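Local coordinates for polysaccharide biosynthesis protein CapD (Bacillus thuringiensis HD-771, PDB 6BWC) that binds NADP and UDP-N-acetylglucosamine and is a key enzyme of CMP-pseudaminic acid biosynthesis, probably working as a short-chain dehydrogenase/reductase, at residues C[8-13]-C[79-84]; C[38-43]-C[63-68]; C[279-284]-C[309-314]. The protein carries 2 engineered substitutions. All blocks are in the same frame, centred on the assembly; numbering follows the deposited sequence.

Interactions 1 and 2 belong to the Rossmann-type nucleotide-binding region and touch each other: Leu-11 and Ile-13 of interaction 1 pack on Phe-38 and Ile-66 of interaction 2, and strands 9-13 and 34-39 are neighbours in the main sheet. Along the chain interaction 2 is nested within the loop that interaction 1 closes. Their centres lie about 15 Å apart, and the packing between them joins the central strands to the loops that hold the cofactor's adenosine end. Interaction 3 comes later in the sequence and sits by the far edge of the same sheet, its centre about 32 Å from that of interaction 1 and about 38 Å from that of interaction 2, which lies on the opposite side of the chain's centre.

Interaction 1. Residues C[8-13]-C[79-84]; sequences KNVLII and IDYVFH
Strands 9-13 and 81-84 are adjacent parallel strands of the Rossmann fold, the first and fourth in chain order, with Val-10, Leu-11, Ile-12 and Ile-13 set beside Tyr-81, Val-82, Phe-83 and His-84. The short axes diverge by only 9° and approach to 4.7 Å. The backbone ladder starts with Asn-9 O, which accepts from Asp-80 N, lying above its carbonyl plane, and from Tyr-81 N, nearly along the C=O axis at 3.2 Å. Leu-11 N then donates to Tyr-81 O, and Phe-83 N to Leu-11 O at 2.8 Å and almost straight (171°); the last rung, Ile-13 N to Phe-83 O, is weak.

On the face that carries Val-10, Ile-12, Tyr-81 and Phe-83, the two rings point back toward the start of their own strand. Tyr-81 carries its CG beside the backbone N (chi1 -58°), which brings the ring edge up to the aliphatic part of Lys-8, with CG 3.8 Å from Tyr-81 CE2. Phe-83 is turned the same way and meets Val-10 at its edge, in the ring plane, while helices 18-29 and 207-220 pack on this ring. Leu-11, Ile-13 and Val-82 make the other face largely aliphatic, with His-84 at its end; Ile-79, just before the strand, brings CD1 to within 3.9 Å of Leu-11 CB. Polar groups at the ends have partners further off: Asp-80 OD1 forms a salt bridge with Lys-122, and His-84 NE2 bonds Thr-109. Near the cofactor end, Ile-13 CD1 crosses to Val-82 CG1 at 3.8 Å.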
loop_
_atom_site.group_PDB
_atom_site.type_symbol
_atom_site.label_atom_id
_atom_site.label_comp_id
_atom_site.label_asym_id
_atom_site.label_seq_id
_atom_site.Cartn_x
_atom_site.Cartn_y
_atom_site.Cartn_z
ATOM N N LYS C 8 30.713 15.691 -10.440
ATOM C CA LYS C 8 29.847 14.682 -9.811
ATOM C C LYS C 8 28.358 15.084 -9.890
ATOM O O LYS C 8 28.003 16.192 -10.337
ATOM C CB LYS C 8 30.270 14.444 -8.345
ATOM C CG LYS C 8 31.720 14.026 -8.157
ATOM C CD LYS C 8 32.014 12.646 -8.737
ATOM C CE LYS C 8 33.332 12.085 -8.194
ATOM N NZ LYS C 8 34.019 11.159 -9.144
ATOM N N ASN C 9 27.508 14.149 -9.474
ATOM C CA ASN C 9 26.062 14.321 -9.403
ATOM C C ASN C 9 25.619 14.348 -7.939
ATOM O O ASN C 9 25.996 13.466 -7.159
ATOM C CB ASN C 9 25.401 13.151 -10.135
ATOM C CG ASN C 9 25.794 13.082 -11.604
ATOM O OD1 ASN C 9 26.457 13.962 -12.115
ATOM N ND2 ASN C 9 25.358 12.042 -12.288
ATOM N N VAL C 10 24.824 15.343 -7.553
ATOM C CA VAL C 10 24.484 15.540 -6.141
ATOM C C VAL C 10 22.995 15.788 -5.947
ATOM O O VAL C 10 22.416 16.623 -6.648
ATOM C CB VAL C 10 25.268 16.731 -5.559
ATOM C CG1 VAL C 10 24.855 17.006 -4.109
ATOM C CG2 VAL C 10 26.765 16.472 -5.684
ATOM N N LEU C 11 22.400 15.073 -4.984
ATOM C CA LEU C 11 21.018 15.301 -4.545
ATOM C C LEU C 11 21.040 15.960 -3.166
ATOM O O LEU C 11 21.656 15.413 -2.237
ATOM C CB LEU C 11 20.258 13.980 -4.464
ATOM C CG LEU C 11 18.762 14.013 -4.151
ATOM C CD1 LEU C 11 17.916 14.624 -5.261
ATOM C CD2 LEU C 11 18.279 12.597 -3.898
ATOM N N ILE C 12 20.402 17.135 -3.039
ATOM C CA ILE C 12 20.140 17.755 -1.734
ATOM C C ILE C 12 18.674 17.633 -1.434
ATOM O O ILE C 12 17.888 18.535 -1.761
ATOM C CB ILE C 12 20.504 19.247 -1.654
ATOM C CG1 ILE C 12 21.911 19.505 -2.181
ATOM C CG2 ILE C 12 20.424 19.703 -0.206
ATOM C CD1 ILE C 12 22.234 20.981 -2.277
ATOM N N ILE C 13 18.326 16.511 -0.807
ATOM C CA ILE C 13 16.963 16.232 -0.317
ATOM C C ILE C 13 16.632 17.260 0.768
ATOM O O ILE C 13 17.130 17.157 1.895
ATOM C CB ILE C 13 16.835 14.769 0.222
ATOM C CG1 ILE C 13 17.010 13.748 -0.919
ATOM C CG2 ILE C 13 15.501 14.528 0.948
ATOM C CD1 ILE C 13 17.072 12.310 -0.471
ATOM N N ILE C 79 23.155 9.031 -9.150
ATOM C CA ILE C 79 23.696 10.087 -8.291
ATOM C C ILE C 79 24.769 9.557 -7.359
ATOM O O ILE C 79 24.743 8.394 -6.958
ATOM C CB ILE C 79 22.573 10.886 -7.574
ATOM C CG1 ILE C 79 22.473 12.231 -8.283
ATOM C CG2 ILE C 79 22.835 11.130 -6.092
ATOM C CD1 ILE C 79 21.180 12.939 -8.061
ATOM N N ASP C 80 25.726 10.425 -7.058
ATOM C CA ASP C 80 26.900 10.063 -6.318
ATOM C C ASP C 80 26.809 10.463 -4.852
ATOM O O ASP C 80 27.227 9.684 -3.998
ATOM C CB ASP C 80 28.131 10.671 -6.976
ATOM C CG ASP C 80 28.421 10.059 -8.344
ATOM O OD1 ASP C 80 28.302 8.816 -8.510
ATOM O OD2 ASP C 80 28.786 10.828 -9.264
ATOM N N TYR C 81 26.258 11.638 -4.536
ATOM C CA TYR C 81 26.273 12.154 -3.144
ATOM C C TYR C 81 24.918 12.716 -2.720
ATOM O O TYR C 81 24.437 13.687 -3.291
ATOM C CB TYR C 81 27.376 13.219 -2.981
ATOM C CG TYR C 81 28.773 12.720 -3.313
ATOM C CD1 TYR C 81 29.464 11.921 -2.436
ATOM C CD2 TYR C 81 29.383 13.047 -4.519
ATOM C CE1 TYR C 81 30.730 11.442 -2.745
ATOM C CE2 TYR C 81 30.642 12.580 -4.838
ATOM C CZ TYR C 81 31.312 11.771 -3.953
ATOM O OH TYR C 81 32.558 11.302 -4.278
ATOM N N VAL C 82 24.323 12.092 -1.709
ATOM C CA VAL C 82 22.992 12.446 -1.179
ATOM C C VAL C 82 23.120 13.233 0.155
ATOM O O VAL C 82 23.686 12.745 1.118
ATOM C CB VAL C 82 22.126 11.159 -0.973
ATOM C CG1 VAL C 82 20.752 11.475 -0.414
ATOM C CG2 VAL C 82 21.945 10.410 -2.281
ATOM N N PHE C 83 22.586 14.446 0.194
ATOM C CA PHE C 83 22.403 15.164 1.454
ATOM C C PHE C 83 20.926 15.099 1.900
ATOM O O PHE C 83 20.073 15.787 1.304
ATOM C CB PHE C 83 22.807 16.646 1.318
ATOM C CG PHE C 83 24.256 16.884 1.017
ATOM C CD1 PHE C 83 25.175 17.039 2.046
ATOM C CD2 PHE C 83 24.696 17.039 -0.308
ATOM C CE1 PHE C 83 26.514 17.312 1.772
ATOM C CE2 PHE C 83 26.036 17.309 -0.586
ATOM C CZ PHE C 83 26.944 17.443 0.459
ATOM N N HIS C 84 20.649 14.311 2.950
ATOM C CA HIS C 84 19.291 14.168 3.522
ATOM C C HIS C 84 19.025 15.237 4.621
ATOM O O HIS C 84 19.234 15.038 5.815
ATOM C CB HIS C 84 19.059 12.706 3.967
ATOM C CG HIS C 84 17.794 12.458 4.751
ATOM N ND1 HIS C 84 16.643 13.207 4.605
ATOM C CD2 HIS C 84 17.503 11.506 5.672
ATOM C CE1 HIS C 84 15.713 12.749 5.424
ATOM N NE2 HIS C 84 16.208 11.712 6.075
#

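Interaction 2. Residues C[38-43]-C[63-68]; sequences FSRSEY and IGDIRN. With NAP (NADP nicotinamide-adenine-dinucleotide phosphate), chain N.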
loop_
_atom_site.group_PDB
_atom_site.type_symbol
_atom_site.label_atom_id
_atom_site.label_comp_id
_atom_site.label_asym_id
_atom_site.label_seq_id
_atom_site.Cartn_x
_atom_site.Cartn_y
_atom_site.Cartn_z
ATOM N N PHE C 38 15.432 18.674 -4.168
ATOM C CA PHE C 38 14.259 17.825 -3.904
ATOM C C PHE C 38 13.452 18.368 -2.709
ATOM O O PHE C 38 13.874 18.262 -1.566
ATOM C CB PHE C 38 14.722 16.403 -3.631
ATOM C CG PHE C 38 13.612 15.382 -3.594
ATOM C CD1 PHE C 38 13.424 14.508 -4.648
ATOM C CD2 PHE C 38 12.768 15.260 -2.486
ATOM C CE1 PHE C 38 12.424 13.537 -4.597
ATOM C CE2 PHE C 38 11.759 14.301 -2.442
ATOM C CZ PHE C 38 11.591 13.436 -3.489
ATOM N N SER C 39 12.283 18.921 -2.995
ATOM C CA SER C 39 11.460 19.647 -2.051
ATOM C C SER C 39 10.025 19.364 -2.474
ATOM O O SER C 39 9.784 19.097 -3.657
ATOM C CB SER C 39 11.812 21.143 -2.159
ATOM O OG SER C 39 10.740 22.042 -1.874
ATOM N N ARG C 40 9.069 19.417 -1.548
ATOM C CA ARG C 40 7.653 19.252 -1.917
ATOM C C ARG C 40 7.035 20.481 -2.559
ATOM O O ARG C 40 6.202 20.369 -3.416
ATOM C CB ARG C 40 6.812 18.941 -0.700
ATOM C CG ARG C 40 7.236 17.718 0.074
ATOM C CD ARG C 40 6.523 17.729 1.408
ATOM N NE ARG C 40 6.919 18.899 2.187
ATOM C CZ ARG C 40 6.413 19.250 3.367
ATOM N NH1 ARG C 40 5.477 18.505 3.956
ATOM N NH2 ARG C 40 6.865 20.362 3.962
ATOM N N SER C 41 7.434 21.654 -2.103
ATOM C CA SER C 41 6.680 22.876 -2.358
ATOM C C SER C 41 7.151 23.608 -3.635
ATOM O O SER C 41 8.283 24.102 -3.691
ATOM C CB SER C 41 6.789 23.778 -1.127
ATOM O OG SER C 41 5.692 24.654 -1.029
ATOM N N GLU C 42 6.281 23.659 -4.644
ATOM C CA GLU C 42 6.554 24.390 -5.880
ATOM C C GLU C 42 6.838 25.878 -5.699
ATOM O O GLU C 42 7.671 26.434 -6.405
ATOM C CB GLU C 42 5.406 24.225 -6.882
ATOM C CG GLU C 42 4.099 24.872 -6.449
ATOM C CD GLU C 42 2.925 24.612 -7.378
ATOM O OE1 GLU C 42 1.858 25.213 -7.101
ATOM O OE2 GLU C 42 3.037 23.842 -8.364
ATOM N N TYR C 43 6.155 26.531 -4.771
ATOM C CA TYR C 43 6.381 27.969 -4.552
ATOM C C TYR C 43 7.796 28.265 -4.029
ATOM O O TYR C 43 8.390 29.281 -4.400
ATOM C CB TYR C 43 5.310 28.538 -3.616
ATOM C CG TYR C 43 5.575 29.938 -3.093
ATOM C CD1 TYR C 43 5.423 31.073 -3.901
ATOM C CD2 TYR C 43 5.979 30.121 -1.777
ATOM C CE1 TYR C 43 5.667 32.349 -3.397
ATOM C CE2 TYR C 43 6.215 31.385 -1.257
ATOM C CZ TYR C 43 6.065 32.496 -2.053
ATOM O OH TYR C 43 6.333 33.701 -1.457
ATOM N N ILE C 63 10.391 18.333 -7.756
ATOM C CA ILE C 63 9.293 18.305 -6.808
ATOM C C ILE C 63 9.033 16.863 -6.399
ATOM O O ILE C 63 9.032 15.961 -7.242
ATOM C CB ILE C 63 8.004 18.898 -7.408
ATOM C CG1 ILE C 63 8.179 20.396 -7.718
ATOM C CG2 ILE C 63 6.814 18.679 -6.481
ATOM C CD1 ILE C 63 8.173 21.306 -6.505
ATOM N N GLY C 64 8.817 16.655 -5.104
ATOM C CA GLY C 64 8.786 15.300 -4.548
ATOM C C GLY C 64 8.629 15.265 -3.038
ATOM O O GLY C 64 8.799 16.299 -2.357
ATOM N N ASP C 65 8.294 14.079 -2.514
ATOM C CA ASP C 65 8.169 13.879 -1.081
ATOM C C ASP C 65 8.898 12.630 -0.626
ATOM O O ASP C 65 8.634 11.570 -1.139
ATOM C CB ASP C 65 6.703 13.792 -0.733
ATOM C CG ASP C 65 6.443 13.846 0.752
ATOM O OD1 ASP C 65 7.076 13.082 1.519
ATOM O OD2 ASP C 65 5.576 14.641 1.159
ATOM N N ILE C 66 9.779 12.765 0.376
ATOM C CA ILE C 66 10.534 11.615 0.970
ATOM C C ILE C 66 9.686 10.504 1.625
ATOM O O ILE C 66 10.217 9.431 1.927
ATOM C CB ILE C 66 11.764 12.012 1.895
ATOM C CG1 ILE C 66 11.545 13.156 2.888
ATOM C CG2 ILE C 66 12.923 12.511 1.064
ATOM C CD1 ILE C 66 10.845 12.747 4.135
ATOM N N ARG C 67 8.383 10.748 1.823
ATOM C CA ARG C 67 7.423 9.704 2.206
ATOM C C ARG C 67 7.149 8.748 1.005
ATOM O O ARG C 67 6.765 7.591 1.190
ATOM C CB ARG C 67 6.124 10.342 2.720
ATOM C CG ARG C 67 6.279 11.253 3.958
ATOM C CD ARG C 67 5.006 12.054 4.289
ATOM N NE ARG C 67 5.121 12.905 5.496
ATOM C CZ ARG C 67 4.090 13.531 6.105
ATOM N NH1 ARG C 67 2.845 13.406 5.644
ATOM N NH2 ARG C 67 4.295 14.276 7.193
ATOM N N ASN C 68 7.378 9.248 -0.214
ATOM C CA ASN C 68 7.252 8.495 -1.464
ATOM C C ASN C 68 8.561 7.790 -1.848
ATOM O O ASN C 68 9.458 8.444 -2.358
ATOM C CB ASN C 68 6.841 9.479 -2.587
ATOM C CG ASN C 68 6.089 8.817 -3.721
ATOM O OD1 ASN C 68 6.193 7.617 -3.957
ATOM N ND2 ASN C 68 5.318 9.605 -4.428
HETATM P PA NAP N . 13.996 23.949 6.752
HETATM O O1A NAP N . 14.392 25.349 6.376
HETATM O O2A NAP N . 12.599 23.762 7.236
HETATM O O5B NAP N . 14.278 22.955 5.540
HETATM C C5B NAP N . 13.456 21.798 5.365
HETATM C C4B NAP N . 13.600 21.287 3.935
HETATM O O4B NAP N . 12.969 20.024 3.733
HETATM C C3B NAP N . 12.907 22.223 2.981
HETATM O O3B NAP N . 13.668 22.140 1.780
HETATM C C2B NAP N . 11.529 21.626 2.854
HETATM O O2B NAP N . 10.924 22.139 1.685
HETATM C C1B NAP N . 11.854 20.131 2.838
HETATM N N9A NAP N . 10.828 19.122 3.270
HETATM C C8A NAP N . 10.027 19.087 4.374
HETATM N N7A NAP N . 9.244 17.955 4.412
HETATM C C5A NAP N . 9.553 17.242 3.315
HETATM C C6A NAP N . 9.133 15.963 2.690
HETATM N N6A NAP N . 8.203 15.173 3.246
HETATM N N1A NAP N . 9.713 15.587 1.538
HETATM C C2A NAP N . 10.649 16.333 0.926
HETATM N N3A NAP N . 11.078 17.505 1.421
HETATM C C4A NAP N . 10.588 18.007 2.582
HETATM O O3 NAP N . 15.000 23.297 7.834
HETATM P PN NAP N . 16.568 23.632 8.071
HETATM O O1N NAP N . 17.304 23.868 6.760
HETATM O O2N NAP N . 16.678 24.616 9.196
HETATM O O5D NAP N . 17.074 22.279 8.736
HETATM C C5D NAP N . 17.504 21.232 7.903
HETATM C C4D NAP N . 17.815 19.994 8.739
HETATM O O4D NAP N . 18.637 20.404 9.840
HETATM C C3D NAP N . 16.635 19.209 9.337
HETATM O O3D NAP N . 16.840 17.817 9.080
HETATM C C2D NAP N . 16.683 19.480 10.822
HETATM O O2D NAP N . 16.261 18.358 11.604
HETATM C C1D NAP N . 18.166 19.784 11.042
HETATM N N1N NAP N . 18.458 20.652 12.188
HETATM C C2N NAP N . 18.169 21.960 12.086
HETATM C C3N NAP N . 18.403 22.872 13.098
HETATM C C7N NAP N . 18.049 24.315 12.992
HETATM O O7N NAP N . 18.128 25.008 14.008
HETATM N N7N NAP N . 17.629 24.853 11.844
HETATM C C4N NAP N . 19.046 22.400 14.351
HETATM C C5N NAP N . 19.310 20.957 14.360
HETATM C C6N NAP N . 19.031 20.141 13.278
HETATM P P2B NAP N . 9.334 22.040 1.444
HETATM O O1X NAP N . 9.210 22.983 0.263
HETATM O O2X NAP N . 9.063 20.610 1.027
HETATM O O3X NAP N . 8.646 22.473 2.761
#
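Ser-39 and Ile-63 form a parallel bridge where strands 34-39 and 59-63 end, and Gly-64 N donates to Ser-39 O at 3.0 Å from above the carbonyl plane, after which the two chains part around the adenosine end of NADP. Arg-40 handles the 2'-phosphate, the group that distinguishes NADP from NAD. Its backbone N and its NE both grip O2X of the cofactor, the NE bond being straight (179°) at 3.0 Å, and NH2 takes O3X. The chain bends at chi3 (-63°), which turns the guanidinium so that one face lies over the adenine, with N7A 3.2 Å above its plane, while the phosphorus stands at its edge. Ser-39 OG and Ser-41 N share O1X, the hydroxyl at 2.8 Å. Positive charge and amides gathered on this phosphate would probably stabilise its negative charge.

The other loop reads the adenine. Asp-65 OD1 accepts from N6A of the cofactor at 2.9 Å and, through its anti lone pair, from Arg-67 N, an Asx turn that fixes the carboxylate; Ile-66 N donates to N1A at 3.1 Å. Asp-65 and Arg-40 run side by side, the carboxylate plane 80° from the guanidinium. Phe-38 brings CE2 to within 3.3 Å of Gly-64 C, and Ile-63 CD1 packs on Glu-42 CA. Glu-42 OE1 is held by Lys-89 N of the second subunit, and Arg-40 NH1 reaches Arg-40 O there. Within the chain, Phe-38 is wedged between Leu-11 of strand 9-13 and helix 69-75, while Ile-66 packs on Ile-13 and on helices 69-75 and 98-118.

Interaction 3. Residues C[279-284]-C[309-314]; sequences DESLQA and AKAGFY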
loop_
_atom_site.group_PDB
_atom_site.type_symbol
_atom_site.label_atom_id
_atom_site.label_comp_id
_atom_site.label_asym_id
_atom_site.label_seq_id
_atom_site.Cartn_x
_atom_site.Cartn_y
_atom_site.Cartn_z
ATOM N N ASP C 279 27.727 8.218 28.025
ATOM C CA ASP C 279 28.121 6.941 27.342
ATOM C C ASP C 279 28.915 7.155 26.038
ATOM O O ASP C 279 29.971 6.558 25.844
ATOM C CB ASP C 279 26.856 6.088 27.077
ATOM C CG ASP C 279 27.148 4.721 26.421
ATOM O OD1 ASP C 279 26.448 4.441 25.420
ATOM O OD2 ASP C 279 28.011 3.933 26.902
ATOM N N GLU C 280 28.418 8.038 25.173
ATOM C CA GLU C 280 29.087 8.354 23.896
ATOM C C GLU C 280 30.409 9.093 24.079
ATOM O O GLU C 280 31.335 8.937 23.260
ATOM C CB GLU C 280 28.164 9.179 23.005
ATOM C CG GLU C 280 27.121 8.373 22.258
ATOM C CD GLU C 280 26.255 9.258 21.391
ATOM O OE1 GLU C 280 25.818 10.319 21.885
ATOM O OE2 GLU C 280 26.033 8.899 20.215
ATOM N N SER C 281 30.492 9.901 25.139
ATOM C CA SER C 281 31.709 10.651 25.439
ATOM C C SER C 281 32.883 9.755 25.835
ATOM O O SER C 281 34.009 10.239 25.882
ATOM C CB SER C 281 31.460 11.716 26.520
ATOM O OG SER C 281 31.469 11.165 27.830
ATOM N N LEU C 282 32.631 8.472 26.125
ATOM C CA LEU C 282 33.695 7.481 26.421
ATOM C C LEU C 282 34.309 6.778 25.193
ATOM O O LEU C 282 35.371 6.171 25.319
ATOM C CB LEU C 282 33.166 6.424 27.396
ATOM C CG LEU C 282 32.648 6.975 28.744
ATOM C CD1 LEU C 282 31.621 6.050 29.380
ATOM C CD2 LEU C 282 33.796 7.249 29.711
ATOM N N GLN C 283 33.641 6.839 24.033
ATOM C CA GLN C 283 34.192 6.331 22.742
ATOM C C GLN C 283 34.507 7.422 21.729
ATOM O O GLN C 283 35.114 7.113 20.694
ATOM C CB GLN C 283 33.302 5.278 22.031
ATOM C CG GLN C 283 31.906 5.036 22.578
ATOM C CD GLN C 283 31.928 4.118 23.787
ATOM O OE1 GLN C 283 32.606 3.095 23.779
ATOM N NE2 GLN C 283 31.192 4.471 24.824
ATOM N N ALA C 284 34.108 8.664 22.015
ATOM C CA ALA C 284 34.204 9.765 21.049
ATOM C C ALA C 284 35.630 10.333 20.839
ATOM O O ALA C 284 36.423 10.407 21.767
ATOM C CB ALA C 284 33.247 10.875 21.467
ATOM N N ALA C 309 38.487 11.697 23.456
ATOM C CA ALA C 309 37.896 12.881 24.061
ATOM C C ALA C 309 37.835 12.654 25.539
ATOM O O ALA C 309 37.984 11.515 25.990
ATOM C CB ALA C 309 36.493 13.096 23.514
ATOM N N LYS C 310 37.587 13.722 26.296
ATOM C CA LYS C 310 37.323 13.574 27.732
ATOM C C LYS C 310 35.899 13.020 27.946
ATOM O O LYS C 310 35.010 13.296 27.132
ATOM C CB LYS C 310 37.532 14.902 28.480
ATOM C CG LYS C 310 37.898 14.719 29.956
ATOM C CD LYS C 310 39.332 14.211 30.159
ATOM C CE LYS C 310 39.429 13.161 31.277
ATOM N NZ LYS C 310 40.819 12.975 31.811
ATOM N N ALA C 311 35.692 12.228 29.012
ATOM C CA ALA C 311 34.338 11.784 29.422
ATOM C C ALA C 311 33.540 12.968 29.960
ATOM O O ALA C 311 34.009 14.100 29.940
ATOM C CB ALA C 311 34.406 10.694 30.483
ATOM N N GLY C 312 32.321 12.717 30.416
ATOM C CA GLY C 312 31.548 13.737 31.132
ATOM C C GLY C 312 30.415 14.322 30.327
ATOM O O GLY C 312 30.289 14.065 29.137
ATOM N N PHE C 313 29.624 15.159 30.981
ATOM C CA PHE C 313 28.330 15.548 30.480
ATOM C C PHE C 313 28.468 16.880 29.755
ATOM O O PHE C 313 28.577 17.921 30.385
ATOM C CB PHE C 313 27.317 15.599 31.633
ATOM C CG PHE C 313 27.212 14.298 32.394
ATOM C CD1 PHE C 313 26.243 13.362 32.073
ATOM C CD2 PHE C 313 28.116 13.989 33.428
ATOM C CE1 PHE C 313 26.162 12.157 32.778
ATOM C CE2 PHE C 313 28.049 12.783 34.123
ATOM C CZ PHE C 313 27.066 11.869 33.801
ATOM N N TYR C 314 28.463 16.807 28.418
ATOM C CA TYR C 314 28.534 17.970 27.508
ATOM C C TYR C 314 27.157 18.609 27.307
ATOM O O TYR C 314 26.501 18.369 26.291
ATOM C CB TYR C 314 29.127 17.561 26.134
ATOM C CG TYR C 314 30.597 17.188 26.182
ATOM C CD1 TYR C 314 31.582 18.070 25.751
ATOM C CD2 TYR C 314 31.006 15.951 26.674
ATOM C CE1 TYR C 314 32.928 17.724 25.800
ATOM C CE2 TYR C 314 32.346 15.596 26.734
ATOM C CZ TYR C 314 33.303 16.482 26.296
ATOM O OH TYR C 314 34.632 16.124 26.355
#
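Ser-281 and Ala-284 form the tight side of this contact, set against Ala-309, Ala-311 and Gly-312. Ala-309 N donates to Ala-284 O at 3.0 Å with an angle of 150°, the one backbone hydrogen bond between the two segments, and the methyls of these alanines lie 4.4 Å apart, CB to CB. Ser-281 points its CB at the opposite segment, and a chi1 of 80° puts OG between its own backbone N and carbonyl carbon, where it rests 3.3 Å from Ala-311 CA; the hydroxyl is bonded to His-278 O. Behind it, Tyr-314 sets CE2 4.0 Å from Ser-281 CB. That ring is tied back to its own segment by OH, which donates to Lys-310 O at 3.0 Å; the acceptor lies at the ring edge, in its plane, although the donor sits above the carbonyl plane. Phe-291 adds an edge-to-face contact to Tyr-314.

The outer side is looser. Leu-282 is exposed and reaches across with one branch alone, CD2 to Ala-311 CB at 3.6 Å. Gln-283, also exposed, turns back on its own segment: NE2 donates to Asp-279 O at 2.6 Å, and Leu-282 N comes to the same oxygen from the opposite face of its plane. Lys-310, exposed as well, starts its side chain away from 279-284, at CB. Strands 285-286 and 290-293 come between the two segments in the chain, and Ala-284 and Ala-309 both pack on 290-293. The arrangement is loop-to-loop packing that flanks the antiparallel hairpin at the edge of the main sheet, at the end remote from the dinucleotide-binding strands of the Rossmann fold.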